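Local structure of probable zinc protease PqqL (Escherichia coli, 6OFT) at residues 154-159 with 429-434; 162-167 with 260-265; 242-247 with 449-454. The protein is a periplasmic member of the M16 peptidase family, probably acting as a zinc-dependent metalloendopeptidase, and is represented here by its first half. All blocks are in the same frame, centred on the assembly; numbering follows the deposited sequence.

The three contacts all reach one five-stranded mixed sheet, contacts 1 and 2 on one face, contact 3 on the other. Contact 1 lays helix 148-160 on strand 430-436, contact 2 ties the loop after that helix to strand 256-264, and contact 3 sets helix 448-459 beside strand 242-248. Contacts 1 and 2, like contacts 1 and 3, have centres about 11 Å apart; those of contacts 2 and 3 are about 20 Å apart. Asp429 joins all three: its OD2 meets Arg262 NE at 2.8 Å and Arg243 NH2 at 2.7 Å, so two arginines share one carboxylate. All lie away from the predicted zinc ligands His54, His58 and Glu134 and the predicted proton acceptor Glu57.

Contact 1: 154-159 with 429-434; sequences QARRPF and DAFWEQ
Phe159 sets its CB squarely over one face of the Phe431 ring, and this is where helix 154-159 packs most snugly on strand 430-434. The CB stands 3.6 Å from the ring centroid, only 5° off the normal, a CH-pi contact in which every ring carbon is nearly equidistant from the methylene. In Phe431, chi1 of 69° places CG between the backbone N and the carbonyl carbon and carries the ring toward the helix. The Phe159 ring itself leads away from the strand, and the two aromatic planes meet obliquely at 45°. Tyr260, from the neighbouring strand 256-264, stacks on the other face of Phe431. The helix thus covers a sheet of the M16 peptidase fold, running nearly antiparallel to the strand beneath. One turn earlier a salt bridge takes over from carbon packing. Arg156 meets Glu433 side-on with two nitrogens: NE reaches OE1 at 2.8 Å on its syn lone pair, and NH2 reaches OE2 at 3.0 Å. OE2 lies close to the guanidinium plane, though NH2 stands out of the plane of the carboxylate. The arginine bends at chi3, turning its NE edge to the acid. Arg323 NH2 also bridges to Glu433 OE2, which probably stabilises the carboxylate as an anion. Burial is uneven: Phe431 and Glu433 are enclosed by the fold, whereas Arg156 and Phe159 keep partial access to solvent.

Contact 2: 162-167 with 260-265; sequences ANTRNL and YYRLPM
From strand 256-264 of the five-stranded sheet, Arg262 reaches across to the backbone carbonyl of Ala162, in the loop that follows helix 148-160. Both terminal nitrogens converge on this one acceptor. NH1 lies 2.7 Å from Ala162 O, in the carbonyl plane on a lone pair, with a C=O...N angle of 133°; the oxygen is nevertheless tilted out of the guanidinium plane, and the N-H...O line is bent to 138°. The second bond is weak: NH2 stands 3.0 Å from Ala162 O. A bend at chi3 (-41°) breaks the otherwise extended course of the arginine before its flat end reaches the loop. The contact joins 162-167, in the insulinase-like M16 family region, to a strand in the M16 inactive-domain region. Ala162 adds a carbon contact of its own, with CB over one face of the guanidinium, displaced toward the rim and 3.9 Å from Arg262 NH2. At the edge, near the plane, comes the Thr164 methyl, whose CG2 is 4.2 Å from Arg262 NH1. Thr164 also gives the loop its local form, an ST motif: OG1 accepts from Leu167 N at 3.1 Å, while the same hydroxyl bonds to Leu161 O. Around the buried guanidinium, NH1 is held by Leu160 O as well as by Ala162 O, and NE turns to the carboxylate of Asp429, which probably offsets its charge.

Contact 3: 242-247 with 449-454; sequences LRFNII and AAILAL
The Phe244 ring turns its edge, not a face, to helix 449-454: Ile451 CD1 and Leu452 CG both approach near the ring plane. Within the sheet, Trp432 of the adjacent strand 430-436 lies offset over one face of the same ring, the planes only about 15° apart. This is alpha/beta packing in the M16 peptidase fold, where a helix late in this half of the protein crosses an edge strand of the five-stranded sheet, the N-to-C directions 120° apart and the axes 10.9 Å apart at their closest. Everything that meets across it is hydrocarbon. Ile451 and Phe244 slide past each other in opposite directions, which brings Ile451 CD1 to 3.9 Å from Phe244 CD2 and its CG2 to 4.1 Å from Phe244 CE2. Leu452 instead crosses the ring obliquely, presenting its branch point, so that CG lies 3.9 Å from Phe244 CZ. With chi1 of -68°, CG of Phe244 lies anti to the carbonyl carbon and the ring extends from the strand toward the helix. Burial falls off across the patch: Ile451 is enclosed, packing also on Met339 of helix 331-348, whereas Leu452 is partly exposed, with a glycerol, probably from the crystallisation liquor, about 4 Å from its side chain, and Leu242 lies at the surface. There the two leucines reach toward each other tip to tip, Leu242 CD2 standing 4.2 Å from Leu452 CD2.

Contact 1: 154-159 with 429-434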
loop_
_atom_site.group_PDB
_atom_site.type_symbol
_atom_site.label_atom_id
_atom_site.label_comp_id
_atom_site.label_asym_id
_atom_site.label_seq_id
_atom_site.Cartn_x
_atom_site.Cartn_y
_atom_site.Cartn_z
ATOM N N GLN A 154 5.975 -8.534 -12.498
ATOM C CA GLN A 154 6.390 -8.036 -13.818
ATOM C C GLN A 154 5.453 -8.513 -14.933
ATOM O O GLN A 154 5.113 -7.721 -15.814
ATOM C CB GLN A 154 7.833 -8.451 -14.160
ATOM C CG GLN A 154 8.913 -7.706 -13.384
ATOM C CD GLN A 154 8.874 -6.204 -13.516
ATOM O OE1 GLN A 154 8.650 -5.487 -12.539
ATOM N NE2 GLN A 154 9.094 -5.698 -14.716
ATOM N N ALA A 155 5.057 -9.809 -14.899
ATOM C CA ALA A 155 4.142 -10.416 -15.883
ATOM C C ALA A 155 2.716 -9.832 -15.793
ATOM O O ALA A 155 2.075 -9.629 -16.826
ATOM C CB ALA A 155 4.099 -11.928 -15.712
ATOM N N ARG A 156 2.225 -9.581 -14.559
ATOM C CA ARG A 156 0.896 -9.013 -14.284
ATOM C C ARG A 156 0.835 -7.523 -14.607
ATOM O O ARG A 156 -0.235 -7.004 -14.949
ATOM C CB ARG A 156 0.562 -9.220 -12.796
ATOM C CG ARG A 156 -0.881 -8.870 -12.391
ATOM C CD ARG A 156 -1.191 -9.236 -10.954
ATOM N NE ARG A 156 -1.233 -10.690 -10.778
ATOM C CZ ARG A 156 -0.536 -11.358 -9.867
ATOM N NH1 ARG A 156 0.253 -10.712 -9.019
ATOM N NH2 ARG A 156 -0.626 -12.678 -9.794
ATOM N N ARG A 157 1.984 -6.826 -14.426
ATOM C CA ARG A 157 2.178 -5.380 -14.536
ATOM C C ARG A 157 1.497 -4.705 -15.722
ATOM O O ARG A 157 0.767 -3.747 -15.457
ATOM C CB ARG A 157 3.676 -5.034 -14.528
ATOM C CG ARG A 157 3.974 -3.805 -13.740
ATOM C CD ARG A 157 5.451 -3.612 -13.523
ATOM N NE ARG A 157 5.658 -2.353 -12.816
ATOM C CZ ARG A 157 5.759 -1.181 -13.422
ATOM N NH1 ARG A 157 5.736 -1.111 -14.742
ATOM N NH2 ARG A 157 5.904 -0.073 -12.712
ATOM N N PRO A 158 1.688 -5.129 -17.012
ATOM C CA PRO A 158 1.029 -4.410 -18.119
ATOM C C PRO A 158 -0.497 -4.445 -18.066
ATOM O O PRO A 158 -1.151 -3.523 -18.556
ATOM C CB PRO A 158 1.570 -5.118 -19.366
ATOM C CG PRO A 158 2.834 -5.763 -18.915
ATOM C CD PRO A 158 2.539 -6.217 -17.544
ATOM N N PHE A 159 -1.053 -5.519 -17.494
ATOM C CA PHE A 159 -2.490 -5.731 -17.346
ATOM C C PHE A 159 -3.026 -4.864 -16.215
ATOM O O PHE A 159 -3.975 -4.091 -16.406
ATOM C CB PHE A 159 -2.806 -7.224 -17.084
ATOM C CG PHE A 159 -2.358 -8.159 -18.188
ATOM C CD1 PHE A 159 -1.052 -8.646 -18.224
ATOM C CD2 PHE A 159 -3.231 -8.529 -19.208
ATOM C CE1 PHE A 159 -0.625 -9.476 -19.274
ATOM C CE2 PHE A 159 -2.799 -9.351 -20.255
ATOM C CZ PHE A 159 -1.501 -9.820 -20.281
ATOM N N ASP A 429 -13.197 -2.874 -17.847
ATOM C CA ASP A 429 -11.785 -2.863 -17.520
ATOM C C ASP A 429 -11.467 -4.053 -16.630
ATOM O O ASP A 429 -11.434 -3.958 -15.406
ATOM C CB ASP A 429 -11.341 -1.489 -16.961
ATOM C CG ASP A 429 -9.848 -1.269 -16.913
ATOM O OD1 ASP A 429 -9.425 -0.089 -16.858
ATOM O OD2 ASP A 429 -9.089 -2.279 -16.907
ATOM N N ALA A 430 -11.251 -5.162 -17.309
ATOM C CA ALA A 430 -11.044 -6.452 -16.631
ATOM C C ALA A 430 -10.034 -7.377 -17.307
ATOM O O ALA A 430 -9.789 -7.176 -18.475
ATOM C CB ALA A 430 -12.353 -7.164 -16.457
ATOM N N PHE A 431 -9.508 -8.337 -16.555
ATOM C CA PHE A 431 -8.627 -9.347 -17.114
ATOM C C PHE A 431 -8.691 -10.662 -16.337
ATOM O O PHE A 431 -8.775 -10.657 -15.104
ATOM C CB PHE A 431 -7.174 -8.849 -17.300
ATOM C CG PHE A 431 -6.361 -8.580 -16.056
ATOM C CD1 PHE A 431 -6.294 -7.295 -15.511
ATOM C CD2 PHE A 431 -5.593 -9.586 -15.474
ATOM C CE1 PHE A 431 -5.496 -7.034 -14.393
ATOM C CE2 PHE A 431 -4.813 -9.329 -14.340
ATOM C CZ PHE A 431 -4.751 -8.052 -13.820
ATOM N N TRP A 432 -8.671 -11.752 -17.080
ATOM C CA TRP A 432 -8.615 -13.132 -16.547
ATOM C C TRP A 432 -7.155 -13.525 -16.393
ATOM O O TRP A 432 -6.387 -13.217 -17.266
ATOM C CB TRP A 432 -9.326 -14.121 -17.466
ATOM C CG TRP A 432 -10.808 -14.053 -17.351
ATOM C CD1 TRP A 432 -11.646 -13.370 -18.159
ATOM C CD2 TRP A 432 -11.621 -14.662 -16.343
ATOM N NE1 TRP A 432 -12.923 -13.523 -17.730
ATOM C CE2 TRP A 432 -12.946 -14.302 -16.617
ATOM C CE3 TRP A 432 -11.364 -15.482 -15.249
ATOM C CZ2 TRP A 432 -14.012 -14.726 -15.835
ATOM C CZ3 TRP A 432 -12.415 -15.902 -14.480
ATOM C CH2 TRP A 432 -13.721 -15.520 -14.760
ATOM N N GLU A 433 -6.816 -14.192 -15.325
ATOM C CA GLU A 433 -5.446 -14.616 -15.126
ATOM C C GLU A 433 -5.340 -16.008 -14.520
ATOM O O GLU A 433 -6.001 -16.309 -13.533
ATOM C CB GLU A 433 -4.717 -13.593 -14.246
ATOM C CG GLU A 433 -3.236 -13.859 -14.060
ATOM C CD GLU A 433 -2.714 -13.110 -12.858
ATOM O OE1 GLU A 433 -2.316 -11.937 -13.026
ATOM O OE2 GLU A 433 -2.743 -13.676 -11.743
ATOM N N GLN A 434 -4.468 -16.832 -15.095
ATOM C CA GLN A 434 -4.169 -18.158 -14.580
ATOM C C GLN A 434 -2.704 -18.236 -14.225
ATOM O O GLN A 434 -1.874 -17.656 -14.913
ATOM C CB GLN A 434 -4.544 -19.262 -15.572
ATOM C CG GLN A 434 -6.031 -19.612 -15.506
ATOM C CD GLN A 434 -6.487 -20.417 -16.686
ATOM O OE1 GLN A 434 -6.920 -21.562 -16.558
ATOM N NE2 GLN A 434 -6.421 -19.831 -17.861
#

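Contact 2: 162-167 with 260-265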
loop_
_atom_site.group_PDB
_atom_site.type_symbol
_atom_site.label_atom_id
_atom_site.label_comp_id
_atom_site.label_asym_id
_atom_site.label_seq_id
_atom_site.Cartn_x
_atom_site.Cartn_y
_atom_site.Cartn_z
ATOM N N ALA A 162 -2.181 -0.721 -16.732
ATOM C CA ALA A 162 -2.469 -0.067 -18.018
ATOM C C ALA A 162 -2.975 1.370 -17.777
ATOM O O ALA A 162 -3.771 1.595 -16.863
ATOM C CB ALA A 162 -3.518 -0.858 -18.780
ATOM N N ASN A 163 -2.445 2.343 -18.537
ATOM C CA ASN A 163 -2.828 3.764 -18.487
ATOM C C ASN A 163 -2.536 4.475 -17.151
ATOM O O ASN A 163 -3.183 5.471 -16.840
ATOM C CB ASN A 163 -4.300 3.948 -18.884
ATOM C CG ASN A 163 -4.657 3.405 -20.242
ATOM O OD1 ASN A 163 -3.837 3.345 -21.154
ATOM N ND2 ASN A 163 -5.895 2.996 -20.401
ATOM N N THR A 164 -1.539 3.997 -16.388
ATOM C CA THR A 164 -1.123 4.659 -15.148
ATOM C C THR A 164 0.266 5.262 -15.384
ATOM O O THR A 164 1.021 4.737 -16.196
ATOM C CB THR A 164 -1.048 3.675 -13.962
ATOM O OG1 THR A 164 -0.014 2.739 -14.195
ATOM C CG2 THR A 164 -2.345 2.943 -13.694
ATOM N N ARG A 165 0.638 6.311 -14.629
ATOM C CA ARG A 165 2.001 6.856 -14.693
ATOM C C ARG A 165 2.963 5.820 -14.022
ATOM O O ARG A 165 4.123 5.703 -14.423
ATOM C CB ARG A 165 2.053 8.238 -14.007
ATOM C CG ARG A 165 3.441 8.812 -13.759
ATOM C CD ARG A 165 4.177 9.257 -15.005
ATOM N NE ARG A 165 5.269 10.141 -14.615
ATOM C CZ ARG A 165 5.911 10.963 -15.434
ATOM N NH1 ARG A 165 5.597 11.009 -16.724
ATOM N NH2 ARG A 165 6.863 11.756 -14.969
ATOM N N ASN A 166 2.430 5.046 -13.039
ATOM C CA ASN A 166 3.089 3.961 -12.297
ATOM C C ASN A 166 3.710 2.926 -13.229
ATOM O O ASN A 166 4.767 2.370 -12.905
ATOM C CB ASN A 166 2.073 3.266 -11.362
ATOM C CG ASN A 166 1.445 4.210 -10.372
ATOM O OD1 ASN A 166 0.695 5.108 -10.740
ATOM N ND2 ASN A 166 1.755 4.048 -9.091
ATOM N N LEU A 167 3.056 2.660 -14.387
ATOM C CA LEU A 167 3.554 1.698 -15.374
ATOM C C LEU A 167 4.973 2.090 -15.853
ATOM O O LEU A 167 5.852 1.245 -15.940
ATOM C CB LEU A 167 2.564 1.584 -16.561
ATOM C CG LEU A 167 2.958 0.665 -17.757
ATOM C CD1 LEU A 167 2.879 -0.826 -17.377
ATOM C CD2 LEU A 167 2.070 0.943 -18.978
ATOM N N TYR A 260 -9.747 -10.030 -12.421
ATOM C CA TYR A 260 -9.376 -8.715 -11.910
ATOM C C TYR A 260 -10.215 -7.642 -12.580
ATOM O O TYR A 260 -10.347 -7.645 -13.804
ATOM C CB TYR A 260 -7.907 -8.413 -12.240
ATOM C CG TYR A 260 -6.872 -9.120 -11.389
ATOM C CD1 TYR A 260 -6.545 -10.454 -11.620
ATOM C CD2 TYR A 260 -6.138 -8.426 -10.428
ATOM C CE1 TYR A 260 -5.559 -11.099 -10.874
ATOM C CE2 TYR A 260 -5.155 -9.064 -9.667
ATOM C CZ TYR A 260 -4.893 -10.410 -9.872
ATOM O OH TYR A 260 -3.933 -11.048 -9.121
ATOM N N TYR A 261 -10.750 -6.755 -11.787
ATOM C CA TYR A 261 -11.486 -5.568 -12.269
ATOM C C TYR A 261 -10.648 -4.342 -11.878
ATOM O O TYR A 261 -10.014 -4.410 -10.857
ATOM C CB TYR A 261 -12.883 -5.486 -11.659
ATOM C CG TYR A 261 -13.896 -6.471 -12.175
ATOM C CD1 TYR A 261 -14.520 -6.288 -13.390
ATOM C CD2 TYR A 261 -14.250 -7.580 -11.439
ATOM C CE1 TYR A 261 -15.457 -7.175 -13.875
ATOM C CE2 TYR A 261 -15.190 -8.477 -11.903
ATOM C CZ TYR A 261 -15.789 -8.280 -13.130
ATOM O OH TYR A 261 -16.715 -9.143 -13.614
ATOM N N ARG A 262 -10.617 -3.294 -12.664
ATOM C CA ARG A 262 -9.878 -2.077 -12.331
ATOM C C ARG A 262 -10.906 -0.961 -12.243
ATOM O O ARG A 262 -11.781 -0.859 -13.096
ATOM C CB ARG A 262 -8.780 -1.741 -13.358
ATOM C CG ARG A 262 -7.737 -2.848 -13.598
ATOM C CD ARG A 262 -6.499 -2.329 -14.329
ATOM N NE ARG A 262 -6.843 -1.401 -15.413
ATOM C CZ ARG A 262 -6.145 -0.316 -15.730
ATOM N NH1 ARG A 262 -5.024 -0.023 -15.075
ATOM N NH2 ARG A 262 -6.553 0.480 -16.707
ATOM N N LEU A 263 -10.826 -0.147 -11.196
ATOM C CA LEU A 263 -11.831 0.910 -10.987
ATOM C C LEU A 263 -11.273 2.078 -10.167
ATOM O O LEU A 263 -10.323 1.864 -9.408
ATOM C CB LEU A 263 -13.084 0.312 -10.283
ATOM C CG LEU A 263 -12.906 -0.289 -8.871
ATOM C CD1 LEU A 263 -14.178 -0.176 -8.075
ATOM C CD2 LEU A 263 -12.472 -1.758 -8.927
ATOM N N PRO A 264 -11.896 3.282 -10.222
ATOM C CA PRO A 264 -11.404 4.396 -9.389
ATOM C C PRO A 264 -11.390 4.070 -7.905
ATOM O O PRO A 264 -12.203 3.269 -7.420
ATOM C CB PRO A 264 -12.399 5.529 -9.688
ATOM C CG PRO A 264 -12.915 5.221 -11.053
ATOM C CD PRO A 264 -13.029 3.720 -11.072
ATOM N N MET A 265 -10.432 4.654 -7.191
ATOM C CA MET A 265 -10.339 4.459 -5.757
ATOM C C MET A 265 -10.709 5.768 -5.077
ATOM O O MET A 265 -10.049 6.780 -5.318
ATOM C CB MET A 265 -8.935 4.013 -5.343
ATOM C CG MET A 265 -8.814 3.780 -3.854
ATOM S SD MET A 265 -7.283 2.965 -3.463
ATOM C CE MET A 265 -7.909 1.489 -2.664
#

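Contact 3: 242-247 with 449-454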
loop_
_atom_site.group_PDB
_atom_site.type_symbol
_atom_site.label_atom_id
_atom_site.label_comp_id
_atom_site.label_asym_id
_atom_site.label_seq_id
_atom_site.Cartn_x
_atom_site.Cartn_y
_atom_site.Cartn_z
ATOM N N LEU A 242 -11.399 -6.526 -22.359
ATOM C CA LEU A 242 -11.192 -7.720 -21.518
ATOM C C LEU A 242 -9.887 -8.394 -21.947
ATOM O O LEU A 242 -9.794 -8.748 -23.115
ATOM C CB LEU A 242 -12.369 -8.666 -21.727
ATOM C CG LEU A 242 -12.315 -9.948 -20.908
ATOM C CD1 LEU A 242 -12.232 -9.635 -19.425
ATOM C CD2 LEU A 242 -13.490 -10.856 -21.221
ATOM N N ARG A 243 -8.959 -8.587 -21.043
ATOM C CA ARG A 243 -7.676 -9.215 -21.351
ATOM C C ARG A 243 -7.529 -10.571 -20.706
ATOM O O ARG A 243 -8.298 -10.921 -19.811
ATOM C CB ARG A 243 -6.498 -8.303 -20.969
ATOM C CG ARG A 243 -6.437 -7.009 -21.744
ATOM C CD ARG A 243 -6.150 -5.910 -20.761
ATOM N NE ARG A 243 -7.359 -5.196 -20.411
ATOM C CZ ARG A 243 -7.519 -4.461 -19.316
ATOM N NH1 ARG A 243 -6.535 -4.344 -18.435
ATOM N NH2 ARG A 243 -8.665 -3.846 -19.090
ATOM N N PHE A 244 -6.546 -11.354 -21.179
ATOM C CA PHE A 244 -6.303 -12.708 -20.686
ATOM C C PHE A 244 -4.820 -12.935 -20.532
ATOM O O PHE A 244 -4.058 -12.569 -21.424
ATOM C CB PHE A 244 -6.886 -13.754 -21.664
ATOM C CG PHE A 244 -8.392 -13.779 -21.745
ATOM C CD1 PHE A 244 -9.074 -12.933 -22.614
ATOM C CD2 PHE A 244 -9.129 -14.682 -20.988
ATOM C CE1 PHE A 244 -10.464 -12.935 -22.671
ATOM C CE2 PHE A 244 -10.526 -14.701 -21.060
ATOM C CZ PHE A 244 -11.184 -13.827 -21.903
ATOM N N ASN A 245 -4.409 -13.565 -19.427
ATOM C CA ASN A 245 -2.995 -13.861 -19.172
ATOM C C ASN A 245 -2.790 -15.198 -18.470
ATOM O O ASN A 245 -3.614 -15.611 -17.658
ATOM C CB ASN A 245 -2.357 -12.754 -18.306
ATOM C CG ASN A 245 -0.843 -12.768 -18.319
ATOM O OD1 ASN A 245 -0.214 -13.310 -19.218
ATOM N ND2 ASN A 245 -0.225 -12.180 -17.322
ATOM N N ILE A 246 -1.681 -15.866 -18.781
ATOM C CA ILE A 246 -1.278 -17.097 -18.104
ATOM C C ILE A 246 0.145 -16.843 -17.638
ATOM O O ILE A 246 0.997 -16.467 -18.451
ATOM C CB ILE A 246 -1.431 -18.412 -18.935
ATOM C CG1 ILE A 246 -2.898 -18.660 -19.380
ATOM C CG2 ILE A 246 -0.886 -19.640 -18.156
ATOM C CD1 ILE A 246 -3.037 -19.711 -20.597
ATOM N N ILE A 247 0.374 -16.940 -16.312
ATOM C CA ILE A 247 1.694 -16.738 -15.718
ATOM C C ILE A 247 2.288 -18.108 -15.478
ATOM O O ILE A 247 1.786 -18.865 -14.648
ATOM C CB ILE A 247 1.686 -15.852 -14.435
ATOM C CG1 ILE A 247 1.043 -14.474 -14.717
ATOM C CG2 ILE A 247 3.122 -15.706 -13.865
ATOM C CD1 ILE A 247 0.806 -13.627 -13.542
ATOM N N ALA A 449 -11.299 -18.689 -24.992
ATOM C CA ALA A 449 -12.612 -19.078 -25.512
ATOM C C ALA A 449 -13.316 -20.034 -24.545
ATOM O O ALA A 449 -14.525 -19.924 -24.355
ATOM C CB ALA A 449 -12.484 -19.709 -26.891
ATOM N N ALA A 450 -12.537 -20.931 -23.903
ATOM C CA ALA A 450 -13.021 -21.904 -22.933
ATOM C C ALA A 450 -13.513 -21.207 -21.670
ATOM O O ALA A 450 -14.532 -21.619 -21.120
ATOM C CB ALA A 450 -11.925 -22.904 -22.597
ATOM N N ILE A 451 -12.802 -20.151 -21.217
ATOM C CA ILE A 451 -13.160 -19.370 -20.023
ATOM C C ILE A 451 -14.543 -18.754 -20.238
ATOM O O ILE A 451 -15.431 -18.905 -19.386
ATOM C CB ILE A 451 -12.081 -18.277 -19.681
ATOM C CG1 ILE A 451 -10.766 -18.911 -19.144
ATOM C CG2 ILE A 451 -12.641 -17.241 -18.687
ATOM C CD1 ILE A 451 -9.553 -17.972 -18.984
ATOM N N LEU A 452 -14.722 -18.100 -21.363
ATOM C CA LEU A 452 -15.994 -17.404 -21.681
ATOM C C LEU A 452 -17.103 -18.411 -22.000
ATOM O O LEU A 452 -18.218 -18.071 -21.718
ATOM C CB LEU A 452 -15.777 -16.376 -22.787
ATOM C CG LEU A 452 -14.812 -15.241 -22.461
ATOM C CD1 LEU A 452 -14.980 -14.100 -23.427
ATOM C CD2 LEU A 452 -14.973 -14.750 -21.033
ATOM N N ALA A 453 -16.808 -19.594 -22.536
ATOM C CA ALA A 453 -17.868 -20.586 -22.781
ATOM C C ALA A 453 -18.364 -21.116 -21.429
ATOM O O ALA A 453 -19.550 -21.419 -21.280
ATOM C CB ALA A 453 -17.350 -21.733 -23.640
ATOM N N LEU A 454 -17.455 -21.205 -20.443
ATOM C CA LEU A 454 -17.787 -21.636 -19.093
ATOM C C LEU A 454 -18.628 -20.560 -18.399
ATOM O O LEU A 454 -19.585 -20.888 -17.703
ATOM C CB LEU A 454 -16.512 -21.971 -18.303
ATOM C CG LEU A 454 -16.703 -22.754 -16.993
ATOM C CD1 LEU A 454 -17.337 -24.160 -17.245
ATOM C CD2 LEU A 454 -15.385 -22.862 -16.228
#